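Local coordinates for methyltransferase (Pyrococcus horikoshii, PDB 1IXK), which probably methylates cytidine in tRNA at carbon 5 with S-adenosyl-L-methionine as methyl donor, as a member of the RsmB/NOP family of RNA methyltransferases, at residues Ile33-Ala38 with Arg296-Val301; Cys46-Thr51 with Tyr101-Ser106. All coordinates share one frame; numbering follows the deposited sequence.

Contact 1: residues Ile33-Ala38 with Arg296-Val301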
ATOM      1  N   ILE A  33      13.225  15.540 -11.445  1.00 21.72           N
ATOM      2  CA  ILE A  33      12.521  15.669 -12.712  1.00 23.38           C
ATOM      3  C   ILE A  33      12.127  14.304 -13.282  1.00 21.71           C
ATOM      4  O   ILE A  33      11.029  14.142 -13.808  1.00 22.16           O
ATOM      5  CB  ILE A  33      13.385  16.433 -13.757  1.00 26.03           C
ATOM      6  CG1 ILE A  33      12.624  16.559 -15.079  1.00 27.32           C
ATOM      7  CG2 ILE A  33      14.700  15.713 -13.978  1.00 27.05           C
ATOM      8  CD1 ILE A  33      11.353  17.368 -14.976  1.00 29.07           C
ATOM      9  N   ARG A  34      13.019  13.325 -13.166  1.00 20.93           N
ATOM     10  CA  ARG A  34      12.746  11.987 -13.680  1.00 21.83           C
ATOM     11  C   ARG A  34      11.587  11.313 -12.941  1.00 21.40           C
ATOM     12  O   ARG A  34      10.805  10.573 -13.537  1.00 21.32           O
ATOM     13  CB  ARG A  34      14.011  11.124 -13.596  1.00 23.34           C
ATOM     14  CG  ARG A  34      15.188  11.706 -14.388  1.00 26.06           C
ATOM     15  CD  ARG A  34      16.217  10.650 -14.768  1.00 28.15           C
ATOM     16  NE  ARG A  34      17.004  10.163 -13.638  1.00 30.08           N
ATOM     17  CZ  ARG A  34      17.908  10.885 -12.980  1.00 31.33           C
ATOM     18  NH1 ARG A  34      18.149  12.139 -13.333  1.00 31.25           N
ATOM     19  NH2 ARG A  34      18.581  10.346 -11.972  1.00 31.64           N
ATOM     20  N   ILE A  35      11.478  11.572 -11.644  1.00 21.21           N
ATOM     21  CA  ILE A  35      10.400  11.000 -10.842  1.00 19.66           C
ATOM     22  C   ILE A  35       9.080  11.674 -11.217  1.00 20.50           C
ATOM     23  O   ILE A  35       8.072  11.003 -11.444  1.00 19.72           O
ATOM     24  CB  ILE A  35      10.668  11.205  -9.335  1.00 20.01           C
ATOM     25  CG1 ILE A  35      11.831  10.310  -8.892  1.00 20.45           C
ATOM     26  CG2 ILE A  35       9.401  10.919  -8.526  1.00 20.37           C
ATOM     27  CD1 ILE A  35      12.391  10.659  -7.528  1.00 19.58           C
ATOM     28  N   ALA A  36       9.098  13.002 -11.289  1.00 20.35           N
ATOM     29  CA  ALA A  36       7.904  13.771 -11.626  1.00 20.99           C
ATOM     30  C   ALA A  36       7.339  13.397 -12.996  1.00 23.06           C
ATOM     31  O   ALA A  36       6.134  13.174 -13.139  1.00 21.93           O
ATOM     32  CB  ALA A  36       8.215  15.263 -11.580  1.00 21.97           C
ATOM     33  N   GLU A  37       8.204  13.323 -14.001  1.00 23.47           N
ATOM     34  CA  GLU A  37       7.750  12.976 -15.343  1.00 24.01           C
ATOM     35  C   GLU A  37       7.290  11.526 -15.445  1.00 24.42           C
ATOM     36  O   GLU A  37       6.292  11.237 -16.099  1.00 23.11           O
ATOM     37  CB  GLU A  37       8.856  13.221 -16.371  1.00 26.21           C
ATOM     38  CG  GLU A  37       9.307  14.661 -16.471  1.00 29.32           C
ATOM     39  CD  GLU A  37      10.289  14.872 -17.600  1.00 32.94           C
ATOM     40  OE1 GLU A  37      11.217  14.045 -17.743  1.00 32.68           O
ATOM     41  OE2 GLU A  37      10.138  15.868 -18.340  1.00 35.10           O
ATOM     42  N   ALA A  38       8.016  10.614 -14.805  1.00 23.18           N
ATOM     43  CA  ALA A  38       7.639   9.205 -14.853  1.00 24.93           C
ATOM     44  C   ALA A  38       6.262   9.015 -14.243  1.00 25.32           C
ATOM     45  O   ALA A  38       5.524   8.107 -14.620  1.00 25.18           O
ATOM     46  CB  ALA A  38       8.655   8.358 -14.102  1.00 23.99           C
ATOM     47  N   ARG A 296      10.910   2.466  -0.125  1.00  8.97           N
ATOM     48  CA  ARG A 296      10.192   3.373  -1.010  1.00 10.62           C
ATOM     49  C   ARG A 296      10.239   2.830  -2.430  1.00 13.78           C
ATOM     50  O   ARG A 296      11.255   2.273  -2.864  1.00 11.89           O
ATOM     51  CB  ARG A 296      10.835   4.763  -1.017  1.00 13.07           C
ATOM     52  CG  ARG A 296      10.361   5.697   0.084  1.00 12.49           C
ATOM     53  CD  ARG A 296      11.104   7.024  -0.011  1.00 17.42           C
ATOM     54  NE  ARG A 296      10.626   8.009   0.955  1.00 14.68           N
ATOM     55  CZ  ARG A 296       9.918   9.085   0.633  1.00 18.41           C
ATOM     56  NH1 ARG A 296       9.600   9.316  -0.635  1.00 16.93           N
ATOM     57  NH2 ARG A 296       9.545   9.943   1.575  1.00 16.15           N
ATOM     58  N   LEU A 297       9.133   2.997  -3.147  1.00 13.06           N
ATOM     59  CA  LEU A 297       9.048   2.589  -4.541  1.00 14.67           C
ATOM     60  C   LEU A 297       8.906   3.902  -5.297  1.00 16.95           C
ATOM     61  O   LEU A 297       8.157   4.789  -4.880  1.00 15.96           O
ATOM     62  CB  LEU A 297       7.823   1.706  -4.793  1.00 14.56           C
ATOM     63  CG  LEU A 297       7.818   0.315  -4.157  1.00 14.36           C
ATOM     64  CD1 LEU A 297       6.515  -0.395  -4.514  1.00 15.33           C
ATOM     65  CD2 LEU A 297       9.020  -0.487  -4.648  1.00 15.55           C
ATOM     66  N   TYR A 298       9.638   4.028  -6.396  1.00 18.96           N
ATOM     67  CA  TYR A 298       9.613   5.243  -7.202  1.00 21.34           C
ATOM     68  C   TYR A 298       9.088   4.959  -8.602  1.00 22.58           C
ATOM     69  O   TYR A 298       9.425   3.943  -9.210  1.00 22.80           O
ATOM     70  CB  TYR A 298      11.021   5.826  -7.287  1.00 20.90           C
ATOM     71  CG  TYR A 298      11.527   6.387  -5.980  1.00 22.14           C
ATOM     72  CD1 TYR A 298      11.056   7.608  -5.496  1.00 22.00           C
ATOM     73  CD2 TYR A 298      12.486   5.703  -5.229  1.00 20.95           C
ATOM     74  CE1 TYR A 298      11.527   8.139  -4.307  1.00 21.41           C
ATOM     75  CE2 TYR A 298      12.965   6.226  -4.031  1.00 21.90           C
ATOM     76  CZ  TYR A 298      12.483   7.448  -3.578  1.00 21.97           C
ATOM     77  OH  TYR A 298      12.967   7.989  -2.412  1.00 19.25           O
ATOM     78  N   PRO A 299       8.263   5.867  -9.138  1.00 23.45           N
ATOM     79  CA  PRO A 299       7.696   5.692 -10.475  1.00 24.74           C
ATOM     80  C   PRO A 299       8.722   5.665 -11.602  1.00 23.49           C
ATOM     81  O   PRO A 299       8.429   5.175 -12.685  1.00 23.95           O
ATOM     82  CB  PRO A 299       6.726   6.867 -10.594  1.00 26.17           C
ATOM     83  CG  PRO A 299       7.377   7.920  -9.756  1.00 26.63           C
ATOM     84  CD  PRO A 299       7.825   7.142  -8.544  1.00 24.78           C
ATOM     85  N   ASP A 300       9.923   6.176 -11.350  1.00 22.72           N
ATOM     86  CA  ASP A 300      10.943   6.191 -12.391  1.00 24.39           C
ATOM     87  C   ASP A 300      11.728   4.887 -12.495  1.00 24.80           C
ATOM     88  O   ASP A 300      12.451   4.674 -13.468  1.00 26.54           O
ATOM     89  CB  ASP A 300      11.897   7.381 -12.192  1.00 23.66           C
ATOM     90  CG  ASP A 300      12.751   7.261 -10.943  1.00 23.69           C
ATOM     91  OD1 ASP A 300      12.294   6.648  -9.952  1.00 21.42           O
ATOM     92  OD2 ASP A 300      13.878   7.803 -10.949  1.00 22.16           O
ATOM     93  N   VAL A 301      11.582   4.006 -11.511  1.00 24.32           N
ATOM     94  CA  VAL A 301      12.291   2.734 -11.559  1.00 26.08           C
ATOM     95  C   VAL A 301      11.401   1.513 -11.313  1.00 26.99           C
ATOM     96  O   VAL A 301      11.672   0.435 -11.831  1.00 26.09           O
ATOM     97  CB  VAL A 301      13.472   2.694 -10.544  1.00 26.75           C
ATOM     98  CG1 VAL A 301      14.464   3.805 -10.846  1.00 27.48           C
ATOM     99  CG2 VAL A 301      12.957   2.837  -9.138  1.00 27.95           C
TER
HETATM  100  O   HOH W   1      15.889   7.710 -12.672  1.00 36.70           O
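Y298, P299 and D300 pack on the last turn of helix 31-38, chiefly on I35 and A38, a helix-to-loop packing that ties the N-terminal helices to the Rossmann-like methyltransferase fold just beyond strand 295-297. No direct hydrogen bond crosses the contact.

Y298 comes first along the chain. Its ring is met obliquely by the end of I35, with CD1 of I35 3.9 Å from CD1 of Y298. The hydroxyl is hydrogen-bonded to W28 NE1 of helix 18-28, and R31, at the start of helix 31-38, makes a cation-pi contact with the ring.

P299 follows and uses its ring carbons: its CG lies 3.6 Å from the backbone O of I35 and also touches I35 CG2. With CG1 anti to the carbonyl carbon (chi1 -71°) and CG2 anti to the backbone N, the two branches of I35 part: CG2 goes to the proline, while CG1 runs to the carboxylate of D300 and carries CD1 on to the tyrosine. Past the proline ring, A38 CB presses on the backbone, 3.5 Å from P299 O.

D300 closes the walk. Its CB sits 3.6 Å from R34 O, and the flat carboxylate lies across I35, its CG 3.8 Å from I35 CG1. The main partner of the carboxylate is R31, which forms a salt bridge to OD2. The R34 guanidinium is linked to the same oxygen by a water, which lies in the guanidinium plane, accepts from R34 NE at 2.9 Å and donates to D300 OD2 at 2.6 Å.

Contact 2: residues Cys46-Thr51 with Tyr101-Ser106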
ATOM      1  N   CYS A  46      -2.339  -4.622 -13.706  1.00 17.23           N
ATOM      2  CA  CYS A  46      -1.823  -5.806 -13.024  1.00 15.54           C
ATOM      3  C   CYS A  46      -2.930  -6.585 -12.325  1.00 15.17           C
ATOM      4  O   CYS A  46      -4.002  -6.048 -12.035  1.00 13.38           O
ATOM      5  CB  CYS A  46      -0.761  -5.406 -11.994  1.00 17.04           C
ATOM      6  SG  CYS A  46       0.511  -4.236 -12.576  1.00 21.60           S
ATOM      7  N   PHE A  47      -2.673  -7.861 -12.055  1.00 14.92           N
ATOM      8  CA  PHE A  47      -3.671  -8.677 -11.379  1.00 14.55           C
ATOM      9  C   PHE A  47      -3.030  -9.608 -10.367  1.00 13.45           C
ATOM     10  O   PHE A  47      -1.843  -9.911 -10.445  1.00 12.18           O
ATOM     11  CB  PHE A  47      -4.486  -9.487 -12.403  1.00 16.39           C
ATOM     12  CG  PHE A  47      -3.677 -10.506 -13.161  1.00 18.52           C
ATOM     13  CD1 PHE A  47      -3.403 -11.753 -12.606  1.00 17.89           C
ATOM     14  CD2 PHE A  47      -3.161 -10.204 -14.417  1.00 18.43           C
ATOM     15  CE1 PHE A  47      -2.626 -12.683 -13.290  1.00 19.91           C
ATOM     16  CE2 PHE A  47      -2.378 -11.132 -15.112  1.00 19.93           C
ATOM     17  CZ  PHE A  47      -2.110 -12.372 -14.547  1.00 18.07           C
ATOM     18  N   ARG A  48      -3.845 -10.064  -9.425  1.00 12.89           N
ATOM     19  CA  ARG A  48      -3.409 -10.964  -8.373  1.00 14.88           C
ATOM     20  C   ARG A  48      -4.209 -12.251  -8.491  1.00 13.72           C
ATOM     21  O   ARG A  48      -5.427 -12.217  -8.624  1.00 14.81           O
ATOM     22  CB  ARG A  48      -3.674 -10.318  -7.015  1.00 15.38           C
ATOM     23  CG  ARG A  48      -3.406 -11.198  -5.810  1.00 19.38           C
ATOM     24  CD  ARG A  48      -4.005 -10.556  -4.569  1.00 15.48           C
ATOM     25  NE  ARG A  48      -5.377 -10.983  -4.315  1.00 16.89           N
ATOM     26  CZ  ARG A  48      -6.349 -10.183  -3.885  1.00 16.15           C
ATOM     27  NH1 ARG A  48      -7.559 -10.675  -3.671  1.00 16.65           N
ATOM     28  NH2 ARG A  48      -6.125  -8.886  -3.695  1.00 14.97           N
ATOM     29  N   VAL A  49      -3.524 -13.385  -8.455  1.00 14.70           N
ATOM     30  CA  VAL A  49      -4.213 -14.670  -8.536  1.00 14.03           C
ATOM     31  C   VAL A  49      -4.880 -14.941  -7.189  1.00 15.45           C
ATOM     32  O   VAL A  49      -4.237 -14.822  -6.144  1.00 13.48           O
ATOM     33  CB  VAL A  49      -3.229 -15.821  -8.812  1.00 14.34           C
ATOM     34  CG1 VAL A  49      -3.975 -17.148  -8.798  1.00 16.05           C
ATOM     35  CG2 VAL A  49      -2.524 -15.602 -10.150  1.00 15.88           C
ATOM     36  N   ASN A  50      -6.161 -15.298  -7.211  1.00 15.28           N
ATOM     37  CA  ASN A  50      -6.868 -15.605  -5.976  1.00 16.12           C
ATOM     38  C   ASN A  50      -6.637 -17.078  -5.665  1.00 16.76           C
ATOM     39  O   ASN A  50      -7.337 -17.960  -6.172  1.00 14.42           O
ATOM     40  CB  ASN A  50      -8.363 -15.316  -6.114  1.00 16.38           C
ATOM     41  CG  ASN A  50      -9.148 -15.723  -4.883  1.00 16.40           C
ATOM     42  OD1 ASN A  50      -8.578 -15.925  -3.810  1.00 15.74           O
ATOM     43  ND2 ASN A  50     -10.460 -15.838  -5.028  1.00 14.44           N
ATOM     44  N   THR A  51      -5.639 -17.337  -4.827  1.00 16.51           N
ATOM     45  CA  THR A  51      -5.286 -18.699  -4.465  1.00 18.64           C
ATOM     46  C   THR A  51      -6.335 -19.401  -3.612  1.00 19.82           C
ATOM     47  O   THR A  51      -6.189 -20.576  -3.281  1.00 19.97           O
ATOM     48  CB  THR A  51      -3.921 -18.737  -3.768  1.00 19.39           C
ATOM     49  OG1 THR A  51      -3.947 -17.909  -2.599  1.00 17.64           O
ATOM     50  CG2 THR A  51      -2.848 -18.234  -4.723  1.00 19.74           C
ATOM     51  N   TYR A 101      -7.866 -10.843  -9.241  1.00 15.54           N
ATOM     52  CA  TYR A 101      -8.350  -9.555  -8.759  1.00 15.43           C
ATOM     53  C   TYR A 101      -7.436  -8.484  -9.328  1.00 15.21           C
ATOM     54  O   TYR A 101      -6.214  -8.619  -9.282  1.00 12.10           O
ATOM     55  CB  TYR A 101      -8.328  -9.516  -7.229  1.00 17.24           C
ATOM     56  CG  TYR A 101      -8.906  -8.245  -6.647  1.00 18.49           C
ATOM     57  CD1 TYR A 101      -8.109  -7.120  -6.443  1.00 18.77           C
ATOM     58  CD2 TYR A 101     -10.259  -8.159  -6.325  1.00 21.21           C
ATOM     59  CE1 TYR A 101      -8.649  -5.936  -5.934  1.00 19.17           C
ATOM     60  CE2 TYR A 101     -10.808  -6.985  -5.817  1.00 21.49           C
ATOM     61  CZ  TYR A 101      -9.997  -5.880  -5.624  1.00 19.81           C
ATOM     62  OH  TYR A 101     -10.542  -4.724  -5.115  1.00 23.37           O
ATOM     63  N   ILE A 102      -8.026  -7.424  -9.874  1.00 16.89           N
ATOM     64  CA  ILE A 102      -7.241  -6.344 -10.468  1.00 17.47           C
ATOM     65  C   ILE A 102      -6.908  -5.245  -9.458  1.00 17.34           C
ATOM     66  O   ILE A 102      -7.793  -4.690  -8.819  1.00 14.80           O
ATOM     67  CB  ILE A 102      -7.989  -5.690 -11.652  1.00 20.21           C
ATOM     68  CG1 ILE A 102      -8.382  -6.750 -12.683  1.00 22.48           C
ATOM     69  CG2 ILE A 102      -7.107  -4.627 -12.294  1.00 19.85           C
ATOM     70  CD1 ILE A 102      -7.204  -7.424 -13.357  1.00 26.77           C
ATOM     71  N   GLN A 103      -5.623  -4.943  -9.326  1.00 16.92           N
ATOM     72  CA  GLN A 103      -5.158  -3.905  -8.417  1.00 16.90           C
ATOM     73  C   GLN A 103      -3.735  -3.524  -8.798  1.00 16.68           C
ATOM     74  O   GLN A 103      -3.037  -4.278  -9.478  1.00 15.23           O
ATOM     75  CB  GLN A 103      -5.202  -4.392  -6.961  1.00 19.78           C
ATOM     76  CG  GLN A 103      -4.302  -5.577  -6.659  1.00 21.36           C
ATOM     77  CD  GLN A 103      -4.393  -6.030  -5.208  1.00 23.56           C
ATOM     78  OE1 GLN A 103      -4.133  -7.186  -4.899  1.00 22.93           O
ATOM     79  NE2 GLN A 103      -4.755  -5.112  -4.314  1.00 24.63           N
ATOM     80  N   GLU A 104      -3.306  -2.350  -8.357  1.00 17.06           N
ATOM     81  CA  GLU A 104      -1.967  -1.867  -8.663  1.00 16.61           C
ATOM     82  C   GLU A 104      -0.906  -2.748  -8.019  1.00 13.59           C
ATOM     83  O   GLU A 104      -1.123  -3.316  -6.949  1.00 15.38           O
ATOM     84  CB  GLU A 104      -1.810  -0.431  -8.167  1.00 19.59           C
ATOM     85  CG  GLU A 104      -2.744   0.556  -8.838  1.00 25.68           C
ATOM     86  CD  GLU A 104      -2.641   1.938  -8.231  1.00 30.62           C
ATOM     87  OE1 GLU A 104      -1.506   2.438  -8.095  1.00 32.22           O
ATOM     88  OE2 GLU A 104      -3.692   2.523  -7.892  1.00 34.12           O
ATOM     89  N   ALA A 105       0.244  -2.850  -8.672  1.00 10.90           N
ATOM     90  CA  ALA A 105       1.337  -3.663  -8.158  1.00 11.93           C
ATOM     91  C   ALA A 105       1.728  -3.224  -6.751  1.00 11.31           C
ATOM     92  O   ALA A 105       1.882  -4.051  -5.856  1.00 10.71           O
ATOM     93  CB  ALA A 105       2.543  -3.566  -9.085  1.00 10.23           C
ATOM     94  N   SER A 106       1.883  -1.920  -6.549  1.00 13.36           N
ATOM     95  CA  SER A 106       2.273  -1.416  -5.239  1.00 13.81           C
ATOM     96  C   SER A 106       1.304  -1.818  -4.131  1.00 14.54           C
ATOM     97  O   SER A 106       1.728  -2.101  -3.009  1.00 15.24           O
ATOM     98  CB  SER A 106       2.419   0.114  -5.274  1.00 15.07           C
ATOM     99  OG  SER A 106       1.179   0.748  -5.541  1.00 16.94           O
TER
HETATM  100  O   HOH W   2      -3.665  -2.672 -12.059  1.00 17.74           O
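The guanidinium of R48 and the ring of Y101 lie nearly parallel, their planes 8° apart, but they are displaced: Y101 CB lies over one guanidinium face, toward its rim, 3.8 Å from R48 NH1. Near its plane, at the edge, comes Q103 OE1, taking a 2.9 Å hydrogen bond from R48 NH2; the amide is turned 71° to the guanidinium, and the donor stands above the carbonyl plane of Q103, not on a lone pair. The bend of R48 at chi3 (91°) swings the guanidinium round so that NH2 meets Q103 OE1. NE, NH1 and NH2 also bond Q138 OE1, S134 OG and G131 O, respectively; a methionine in its place would probably leave these acceptors and Q103 OE1 without this donor.

In the backbone, R48 and Y101 form an antiparallel hydrogen-bonded pair, R48 N to Y101 O being 2.8 Å. The neighbouring pair, F47 and I102, is non-hydrogen-bonded, with F47 CB 3.5 Å from I102 CD1. A weak Q103 N to C46 O bond follows, and C46 SG, disulfide-bonded to C81, touches A105 CB.

Strand 46-49 thus runs between strands 79-82 and 100-102 of the N-terminal antiparallel sheet, F47 facing helix 56-65 and R48 helix 131-139.

Both contacts are partly buried, but contact 2 lies deeper, its centre about 12 Å from that of the chain against about 17 Å for contact 1; four of its seven touching residues are buried and none exposed, against two of six in contact 1, where R34 is exposed. Their first segments come from consecutive elements, helix 31-38 and strand 46-49, yet contact 1 bridges the N-terminal part to the methyltransferase fold, while contact 2 pairs two strands of one sheet. Contact 1 has no direct hydrogen bond across it, only packing and a water bridge; contact 2 has direct backbone and side-chain hydrogen bonds as well as a water. Their centres are about 22 Å apart, but L297 CD1 packs 4.2 Å from S106 CB.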